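Local coordinates for hyperosmolarity resistance protein Emb (Staphylococcus epidermidis, PDB 6GV5) that forms part of a giant staphylococcal surface adhesin that binds surface-immobilized fibronectin, as a small, mainly helical repeat module, at residues A[44-47]-A[48-51]; A[85-88]-A[89-93]; A[113-116]-A[117-121]. All blocks are in the same frame, centred on the assembly; numbering follows the deposited sequence.

Contact 1 (A[44-47]-A[48-51]); sequences AKQL and SHAK
Two local contacts on different sides of one helix, each spanning about a turn, join 44-47 to 48-51: L47 meets K51, Q46 meets H49, and both pairs sit near the surface on the long helix 40-65. K51 starts with CG beside its backbone N (chi1 -76°) and then runs extended, which lays its chain obliquely across L47, with K51 CE 4.0 Å from L47 CG. Contact is therefore made by the aliphatic part of the lysine, while its ammonium carries on to a weak hydrogen bond with Q15. L47 also packs on A12, Q15 and I16 of helix 2-18. The setting is the three-helix GA module, in which helix 40-65 lies against both helix 2-18 and helix 24-35; the buried A50 touches I16 of the first and L30 of the second. Toward helix 24-35, Q46 and H49 run alongside each other, with amide and imidazole planes 82° apart. Q46 OE1 approaches H49 ND1 to 3.6 Å, oblique to the ring, whereas H49 NE2 is hydrogen-bonded to the backbone O of I106. Beneath these side chains the alpha-helical bonds continue, from S48 N to A44 O at 2.9 Å through K51 N to L47 O, also at 2.9 Å.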
ATOM      1  N   ALA A  44       1.526  10.290  17.150  1.00 27.95           N
ATOM      2  CA  ALA A  44       2.237  10.882  16.019  1.00 26.86           C
ATOM      3  C   ALA A  44       3.091   9.846  15.303  1.00 31.80           C
ATOM      4  O   ALA A  44       3.201   9.872  14.072  1.00 28.20           O
ATOM      5  CB  ALA A  44       3.103  12.049  16.495  1.00 29.97           C
ATOM      6  N   LYS A  45       3.716   8.936  16.059  1.00 32.52           N
ATOM      7  CA  LYS A  45       4.501   7.871  15.445  1.00 31.18           C
ATOM      8  C   LYS A  45       3.619   6.997  14.565  1.00 31.84           C
ATOM      9  O   LYS A  45       3.984   6.654  13.433  1.00 31.23           O
ATOM     10  CB  LYS A  45       5.172   7.015  16.519  1.00 34.33           C
ATOM     11  CG  LYS A  45       6.197   7.734  17.376  1.00 42.85           C
ATOM     12  CD  LYS A  45       6.648   6.842  18.530  1.00 53.35           C
ATOM     13  CE  LYS A  45       7.463   7.615  19.557  1.00 57.87           C
ATOM     14  NZ  LYS A  45       7.686   6.819  20.799  1.00 60.86           N
ATOM     15  N   GLN A  46       2.447   6.619  15.076  1.00 30.52           N
ATOM     16  CA  GLN A  46       1.551   5.761  14.309  1.00 31.59           C
ATOM     17  C   GLN A  46       0.968   6.496  13.109  1.00 28.14           C
ATOM     18  O   GLN A  46       0.762   5.884  12.055  1.00 26.97           O
ATOM     19  CB  GLN A  46       0.442   5.229  15.216  1.00 31.62           C
ATOM     20  CG  GLN A  46       0.938   4.260  16.277  1.00 33.94           C
ATOM     21  CD  GLN A  46       1.611   3.040  15.674  1.00 40.50           C
ATOM     22  OE1 GLN A  46       1.253   2.601  14.579  1.00 40.45           O
ATOM     23  NE2 GLN A  46       2.596   2.493  16.379  1.00 40.09           N
ATOM     24  N   LEU A  47       0.702   7.800  13.240  1.00 25.95           N
ATOM     25  CA  LEU A  47       0.237   8.572  12.091  1.00 24.30           C
ATOM     26  C   LEU A  47       1.330   8.685  11.037  1.00 27.74           C
ATOM     27  O   LEU A  47       1.051   8.604   9.836  1.00 26.70           O
ATOM     28  CB  LEU A  47      -0.219   9.959  12.541  1.00 25.57           C
ATOM     29  CG  LEU A  47      -0.672  10.900  11.426  1.00 28.96           C
ATOM     30  CD1 LEU A  47      -1.894  10.352  10.686  1.00 28.61           C
ATOM     31  CD2 LEU A  47      -0.969  12.284  11.993  1.00 32.63           C
ATOM     32  N   SER A  48       2.580   8.887  11.467  1.00 27.00           N
ATOM     33  CA  SER A  48       3.692   8.901  10.522  1.00 28.31           C
ATOM     34  C   SER A  48       3.788   7.570   9.786  1.00 28.39           C
ATOM     35  O   SER A  48       3.996   7.537   8.565  1.00 28.68           O
ATOM     36  CB  SER A  48       4.995   9.208  11.259  1.00 31.71           C
ATOM     37  OG  SER A  48       6.104   9.217  10.371  1.00 39.22           O
ATOM     38  N   HIS A  49       3.622   6.461  10.509  1.00 28.83           N
ATOM     39  CA  HIS A  49       3.620   5.145   9.878  1.00 30.79           C
ATOM     40  C   HIS A  49       2.478   5.015   8.882  1.00 30.63           C
ATOM     41  O   HIS A  49       2.664   4.486   7.776  1.00 28.45           O
ATOM     42  CB  HIS A  49       3.529   4.066  10.960  1.00 35.52           C
ATOM     43  CG  HIS A  49       2.979   2.758  10.481  1.00 41.77           C
ATOM     44  ND1 HIS A  49       1.928   2.123  11.106  1.00 48.02           N
ATOM     45  CD2 HIS A  49       3.341   1.960   9.449  1.00 44.61           C
ATOM     46  CE1 HIS A  49       1.661   0.992  10.476  1.00 52.11           C
ATOM     47  NE2 HIS A  49       2.503   0.871   9.466  1.00 50.90           N
ATOM     48  N   ALA A  50       1.287   5.494   9.248  1.00 27.57           N
ATOM     49  CA  ALA A  50       0.150   5.423   8.336  1.00 25.81           C
ATOM     50  C   ALA A  50       0.410   6.236   7.073  1.00 26.37           C
ATOM     51  O   ALA A  50       0.040   5.818   5.971  1.00 23.93           O
ATOM     52  CB  ALA A  50      -1.115   5.920   9.033  1.00 27.26           C
ATOM     53  N   LYS A  51       1.031   7.409   7.213  1.00 24.75           N
ATOM     54  CA  LYS A  51       1.309   8.226   6.041  1.00 23.39           C
ATOM     55  C   LYS A  51       2.298   7.534   5.118  1.00 24.85           C
ATOM     56  O   LYS A  51       2.173   7.609   3.889  1.00 26.07           O
ATOM     57  CB  LYS A  51       1.843   9.596   6.473  1.00 27.95           C
ATOM     58  CG  LYS A  51       0.762  10.522   6.991  1.00 31.77           C
ATOM     59  CD  LYS A  51       1.319  11.877   7.400  1.00 34.62           C
ATOM     60  CE  LYS A  51       0.220  12.761   7.977  1.00 45.06           C
ATOM     61  NZ  LYS A  51       0.760  13.996   8.614  1.00 49.99           N
TER

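Contact 2 (A[85-88]-A[89-93]); sequences EAYE and QAIAK
The phenol ring of Y87 carries I91 on one face: I91 CG1 stands 3.9 Å from the ring centroid and 16° off the normal, a CH-pi contact offset toward the rim. Its nearest ring atom is Y87 CZ, 3.7 Å from I91 CG1, and the methyl CD1 continues along the phenol end to within 3.8 Å of Y87 OH. The ring stands out from the helix, and it is the isoleucine that closes the gap: with CG1 beside its own backbone N (chi1 -72°), I91 reaches back over the ring face. The two backbones are joined at the same step, I91 N giving a nearly straight hydrogen bond of 2.9 Å to Y87 O. Helix 81-99 belongs to the FIVAR part of the chain, and this buried side packs between two other helices: Y87 touches A67 and V70 of helix 67-73, while A90 and I91 touch I118 of helix 108-123. The carboxylate of E88 makes a salt bridge to R71 and takes a weak hydrogen bond from Y76. Apolar ring packing thus fills the inward side, while the carboxylate of E88 is paired with an arginine beyond this helix, which would be expected to favour its charged form.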
ATOM      1  N   GLU A  85       5.013 -15.014 -17.148  1.00 18.02           N
ATOM      2  CA  GLU A  85       4.508 -15.638 -15.933  1.00 17.57           C
ATOM      3  C   GLU A  85       4.983 -14.896 -14.691  1.00 15.87           C
ATOM      4  O   GLU A  85       4.212 -14.728 -13.741  1.00 18.80           O
ATOM      5  CB  GLU A  85       4.932 -17.112 -15.886  1.00 18.69           C
ATOM      6  CG  GLU A  85       4.346 -17.985 -16.993  1.00 20.46           C
ATOM      7  CD  GLU A  85       2.855 -18.236 -16.849  1.00 20.69           C
ATOM      8  OE1 GLU A  85       2.389 -18.536 -15.724  1.00 25.28           O
ATOM      9  OE2 GLU A  85       2.137 -18.128 -17.866  1.00 21.45           O
ATOM     10  N   ALA A  86       6.250 -14.459 -14.671  1.00 18.23           N
ATOM     11  CA  ALA A  86       6.751 -13.711 -13.519  1.00 16.89           C
ATOM     12  C   ALA A  86       5.964 -12.428 -13.312  1.00 16.61           C
ATOM     13  O   ALA A  86       5.659 -12.049 -12.173  1.00 17.15           O
ATOM     14  CB  ALA A  86       8.227 -13.412 -13.711  1.00 19.24           C
ATOM     15  N   TYR A  87       5.608 -11.757 -14.402  1.00 16.44           N
ATOM     16  CA  TYR A  87       4.844 -10.524 -14.274  1.00 15.49           C
ATOM     17  C   TYR A  87       3.440 -10.809 -13.743  1.00 16.79           C
ATOM     18  O   TYR A  87       2.953 -10.133 -12.833  1.00 15.55           O
ATOM     19  CB  TYR A  87       4.782  -9.822 -15.618  1.00 16.15           C
ATOM     20  CG  TYR A  87       4.119  -8.466 -15.559  1.00 17.32           C
ATOM     21  CD1 TYR A  87       4.687  -7.425 -14.834  1.00 14.80           C
ATOM     22  CD2 TYR A  87       2.921  -8.230 -16.217  1.00 15.84           C
ATOM     23  CE1 TYR A  87       4.077  -6.180 -14.788  1.00 15.70           C
ATOM     24  CE2 TYR A  87       2.323  -6.998 -16.187  1.00 18.08           C
ATOM     25  CZ  TYR A  87       2.891  -5.983 -15.465  1.00 17.93           C
ATOM     26  OH  TYR A  87       2.264  -4.753 -15.428  1.00 17.48           O
ATOM     27  N   GLU A  88       2.761 -11.824 -14.291  1.00 16.89           N
ATOM     28  CA  GLU A  88       1.406 -12.103 -13.844  1.00 15.36           C
ATOM     29  C   GLU A  88       1.387 -12.563 -12.390  1.00 15.31           C
ATOM     30  O   GLU A  88       0.449 -12.251 -11.648  1.00 17.68           O
ATOM     31  CB  GLU A  88       0.744 -13.144 -14.745  1.00 18.30           C
ATOM     32  CG  GLU A  88       0.623 -12.725 -16.182  1.00 16.74           C
ATOM     33  CD  GLU A  88      -0.115 -11.407 -16.380  1.00 17.91           C
ATOM     34  OE1 GLU A  88      -0.830 -10.971 -15.458  1.00 19.43           O
ATOM     35  OE2 GLU A  88       0.037 -10.835 -17.496  1.00 19.48           O
ATOM     36  N   GLN A  89       2.396 -13.339 -11.972  1.00 16.73           N
ATOM     37  CA  GLN A  89       2.498 -13.742 -10.573  0.57 18.37           C
ATOM     38  C   GLN A  89       2.631 -12.523  -9.667  1.00 16.04           C
ATOM     39  O   GLN A  89       1.966 -12.421  -8.627  1.00 20.20           O
ATOM     40  CB  GLN A  89       3.701 -14.666 -10.376  0.57 20.12           C
ATOM     41  CG  GLN A  89       3.582 -16.049 -10.987  0.57 21.67           C
ATOM     42  CD  GLN A  89       4.899 -16.821 -10.950  0.57 24.83           C
ATOM     43  OE1 GLN A  89       5.895 -16.361 -10.381  0.57 27.52           O
ATOM     44  NE2 GLN A  89       4.910 -17.992 -11.570  0.57 26.57           N
ATOM     45  N   ALA A  90       3.514 -11.584 -10.051  1.00 17.32           N
ATOM     46  CA  ALA A  90       3.727 -10.396  -9.218  1.00 17.20           C
ATOM     47  C   ALA A  90       2.482  -9.521  -9.173  1.00 16.96           C
ATOM     48  O   ALA A  90       2.109  -9.012  -8.105  1.00 18.02           O
ATOM     49  CB  ALA A  90       4.929  -9.611  -9.734  1.00 19.28           C
ATOM     50  N   ILE A  91       1.815  -9.328 -10.320  1.00 15.82           N
ATOM     51  CA  ILE A  91       0.593  -8.527 -10.339  1.00 15.15           C
ATOM     52  C   ILE A  91      -0.479  -9.168  -9.465  1.00 17.80           C
ATOM     53  O   ILE A  91      -1.173  -8.484  -8.708  1.00 17.89           O
ATOM     54  CB  ILE A  91       0.104  -8.344 -11.787  1.00 16.31           C
ATOM     55  CG1 ILE A  91       1.002  -7.380 -12.554  1.00 16.05           C
ATOM     56  CG2 ILE A  91      -1.362  -7.887 -11.831  1.00 18.50           C
ATOM     57  CD1 ILE A  91       1.006  -5.950 -12.036  1.00 16.37           C
ATOM     58  N   ALA A  92      -0.612 -10.496  -9.535  1.00 18.11           N
ATOM     59  CA  ALA A  92      -1.602 -11.190  -8.721  1.00 19.75           C
ATOM     60  C   ALA A  92      -1.340 -10.999  -7.234  1.00 20.73           C
ATOM     61  O   ALA A  92      -2.285 -10.849  -6.452  1.00 19.40           O
ATOM     62  CB  ALA A  92      -1.611 -12.674  -9.090  1.00 19.95           C
ATOM     63  N   LYS A  93      -0.070 -11.017  -6.821  1.00 18.02           N
ATOM     64  CA  LYS A  93       0.243 -10.771  -5.414  1.00 18.15           C
ATOM     65  C   LYS A  93      -0.180  -9.363  -5.012  1.00 19.84           C
ATOM     66  O   LYS A  93      -0.734  -9.150  -3.927  1.00 20.85           O
ATOM     67  CB  LYS A  93       1.731 -10.975  -5.159  1.00 21.94           C
ATOM     68  CG  LYS A  93       2.212 -12.411  -5.252  1.00 33.82           C
ATOM     69  CD  LYS A  93       3.716 -12.494  -4.991  1.00 45.58           C
ATOM     70  CE  LYS A  93       4.248 -13.915  -5.144  1.00 50.10           C
ATOM     71  NZ  LYS A  93       3.767 -14.818  -4.060  1.00 54.50           N
TER

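Contact 3 (A[113-116]-A[117-121]); sequences RTIQ and EINDA
Q116 sets its CG anti to the backbone N (chi1 -165°) and then bends at chi2 (62°), which carries its amide along the helix to D120. There Q116 NE2 gives a hydrogen bond of 2.9 Å to D120 OD1. The acceptor lies close to the amide plane, yet the donor meets the carboxylate from above its plane, 44° out of it. The main chain links the same residues, D120 N bonding Q116 O at 2.8 Å, and the pair is therefore held twice across one turn. Nearer the start of the helix, R113 and E117 cross without a direct salt bridge: R113 CG comes 3.8 Å from E117 OE2, and the guanidinium reaches that oxygen through a water. This water accepts from R113 NH1 at 3.3 Å, at the guanidinium edge and in its plane, and donates to E117 OE2 at 2.9 Å. In helix 108-123, an element of the FIVAR helical bundle, the Q116-D120 pair lies on the exposed side, whereas E117 sits at the border with helix 81-99, beside K93. The buried side is formed by T114, I115 and I118. T114 and I115 pack on L60 of helix 40-65 and I118 on A63 of that helix, while T114 also touches I97 of helix 81-99. T114 OG1 is hydrogen-bonded to the backbone O of D110. At the margin of this side, the methyl I115 CG2 touches the amide of the next turn at N119 ND2, 3.4 Å away.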
ATOM      1  N   ARG A 113       8.177  -4.921  -0.815  1.00 26.40           N
ATOM      2  CA  ARG A 113       8.659  -6.119  -1.491  1.00 26.02           C
ATOM      3  C   ARG A 113       7.776  -6.456  -2.682  1.00 26.64           C
ATOM      4  O   ARG A 113       8.273  -6.782  -3.767  1.00 25.54           O
ATOM      5  CB  ARG A 113       8.707  -7.293  -0.517  1.00 31.16           C
ATOM      6  CG  ARG A 113       9.307  -8.551  -1.123  1.00 35.24           C
ATOM      7  CD  ARG A 113       9.525  -9.635  -0.080  1.00 42.05           C
ATOM      8  NE  ARG A 113      10.476  -9.231   0.952  1.00 45.77           N
ATOM      9  CZ  ARG A 113      11.797  -9.236   0.800  1.00 52.19           C
ATOM     10  NH1 ARG A 113      12.339  -9.617  -0.352  1.00 58.16           N
ATOM     11  NH2 ARG A 113      12.580  -8.857   1.801  1.00 44.74           N
ATOM     12  N   THR A 114       6.458  -6.378  -2.498  1.00 24.89           N
ATOM     13  CA  THR A 114       5.549  -6.670  -3.601  1.00 22.04           C
ATOM     14  C   THR A 114       5.718  -5.668  -4.738  1.00 20.60           C
ATOM     15  O   THR A 114       5.716  -6.051  -5.916  1.00 21.48           O
ATOM     16  CB  THR A 114       4.106  -6.677  -3.109  1.00 26.76           C
ATOM     17  OG1 THR A 114       3.978  -7.591  -2.012  1.00 32.44           O
ATOM     18  CG2 THR A 114       3.174  -7.106  -4.229  1.00 26.87           C
ATOM     19  N   ILE A 115       5.846  -4.379  -4.410  1.00 21.11           N
ATOM     20  CA  ILE A 115       6.095  -3.368  -5.429  1.00 19.42           C
ATOM     21  C   ILE A 115       7.360  -3.706  -6.202  1.00 20.61           C
ATOM     22  O   ILE A 115       7.401  -3.632  -7.441  1.00 19.67           O
ATOM     23  CB  ILE A 115       6.197  -1.968  -4.792  1.00 21.90           C
ATOM     24  CG1 ILE A 115       4.868  -1.534  -4.170  1.00 21.65           C
ATOM     25  CG2 ILE A 115       6.640  -0.951  -5.835  1.00 24.20           C
ATOM     26  CD1 ILE A 115       5.033  -0.399  -3.163  1.00 23.96           C
ATOM     27  N   GLN A 116       8.424  -4.081  -5.479  1.00 21.66           N
ATOM     28  CA  GLN A 116       9.695  -4.351  -6.140  1.00 22.48           C
ATOM     29  C   GLN A 116       9.596  -5.573  -7.042  1.00 22.42           C
ATOM     30  O   GLN A 116      10.194  -5.592  -8.122  1.00 22.02           O
ATOM     31  CB  GLN A 116      10.798  -4.534  -5.091  1.00 26.50           C
ATOM     32  CG  GLN A 116      12.199  -4.459  -5.681  1.00 33.62           C
ATOM     33  CD  GLN A 116      12.496  -3.106  -6.318  1.00 39.53           C
ATOM     34  OE1 GLN A 116      12.547  -2.083  -5.631  1.00 42.35           O
ATOM     35  NE2 GLN A 116      12.683  -3.096  -7.638  1.00 33.81           N
ATOM     36  N   GLU A 117       8.832  -6.595  -6.628  1.00 22.35           N
ATOM     37  CA  GLU A 117       8.635  -7.768  -7.475  1.00 22.06           C
ATOM     38  C   GLU A 117       7.920  -7.398  -8.769  1.00 21.05           C
ATOM     39  O   GLU A 117       8.285  -7.869  -9.853  1.00 21.02           O
ATOM     40  CB  GLU A 117       7.841  -8.842  -6.728  1.00 25.85           C
ATOM     41  CG  GLU A 117       8.612  -9.500  -5.588  1.00 35.32           C
ATOM     42  CD  GLU A 117       7.839 -10.616  -4.906  1.00 52.63           C
ATOM     43  OE1 GLU A 117       6.802 -11.053  -5.452  1.00 48.68           O
ATOM     44  OE2 GLU A 117       8.273 -11.059  -3.819  1.00 54.49           O
ATOM     45  N   ILE A 118       6.884  -6.560  -8.675  1.00 18.33           N
ATOM     46  CA  ILE A 118       6.197  -6.104  -9.883  1.00 16.77           C
ATOM     47  C   ILE A 118       7.143  -5.291 -10.760  1.00 17.58           C
ATOM     48  O   ILE A 118       7.223  -5.498 -11.975  1.00 19.94           O
ATOM     49  CB  ILE A 118       4.947  -5.288  -9.511  1.00 15.61           C
ATOM     50  CG1 ILE A 118       3.905  -6.179  -8.829  1.00 16.55           C
ATOM     51  CG2 ILE A 118       4.359  -4.616 -10.746  1.00 19.46           C
ATOM     52  CD1 ILE A 118       2.786  -5.403  -8.148  1.00 18.45           C
ATOM     53  N   ASN A 119       7.869  -4.340 -10.154  1.00 18.82           N
ATOM     54  CA  ASN A 119       8.755  -3.484 -10.931  1.00 20.46           C
ATOM     55  C   ASN A 119       9.872  -4.281 -11.588  1.00 22.31           C
ATOM     56  O   ASN A 119      10.229  -4.016 -12.739  1.00 22.79           O
ATOM     57  CB  ASN A 119       9.331  -2.386 -10.038  1.00 22.22           C
ATOM     58  CG  ASN A 119       8.285  -1.367  -9.623  1.00 26.34           C
ATOM     59  OD1 ASN A 119       7.209  -1.285 -10.213  1.00 29.43           O
ATOM     60  ND2 ASN A 119       8.603  -0.576  -8.605  1.00 30.76           N
ATOM     61  N   ASP A 120      10.444  -5.258 -10.873  1.00 20.28           N
ATOM     62  CA  ASP A 120      11.479  -6.096 -11.470  1.00 22.90           C
ATOM     63  C   ASP A 120      10.926  -6.863 -12.665  1.00 24.15           C
ATOM     64  O   ASP A 120      11.558  -6.933 -13.727  1.00 25.18           O
ATOM     65  CB  ASP A 120      12.037  -7.072 -10.434  1.00 26.18           C
ATOM     66  CG  ASP A 120      12.924  -6.391  -9.398  1.00 34.17           C
ATOM     67  OD1 ASP A 120      13.227  -5.188  -9.556  1.00 34.00           O
ATOM     68  OD2 ASP A 120      13.315  -7.068  -8.424  1.00 35.83           O
ATOM     69  N   ALA A 121       9.742  -7.454 -12.505  1.00 21.06           N
ATOM     70  CA  ALA A 121       9.155  -8.207 -13.606  1.00 18.55           C
ATOM     71  C   ALA A 121       8.792  -7.291 -14.767  1.00 22.03           C
ATOM     72  O   ALA A 121       8.945  -7.666 -15.939  1.00 21.10           O
ATOM     73  CB  ALA A 121       7.926  -8.980 -13.126  1.00 20.52           C
TER
HETATM   74  O   HOH W   1      10.997 -10.482  -3.207  1.00 47.60           O

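All three contacts illustrate how i to i+3 and i to i+4 pairing along a helix adapts to its surroundings. Contact 1 is largely a surface contact in the GA range, about 30 Å centre to centre from contact 2 and 24 Å from contact 3, on the other side of the chain's centre. Contacts 2 and 3 are partly buried, share the FIVAR range and touch, Y87 CA meeting A121 CB at 3.6 Å. Helix 40-65 spans both regions, carrying contact 1 and also meeting contact 3. Chemistry follows place: contact 1 lays aliphatic lysine on leucine, contact 2 turns a buried ring and isoleucine inward, and contact 3 divides between a buried apolar side and polar pairs toward solvent.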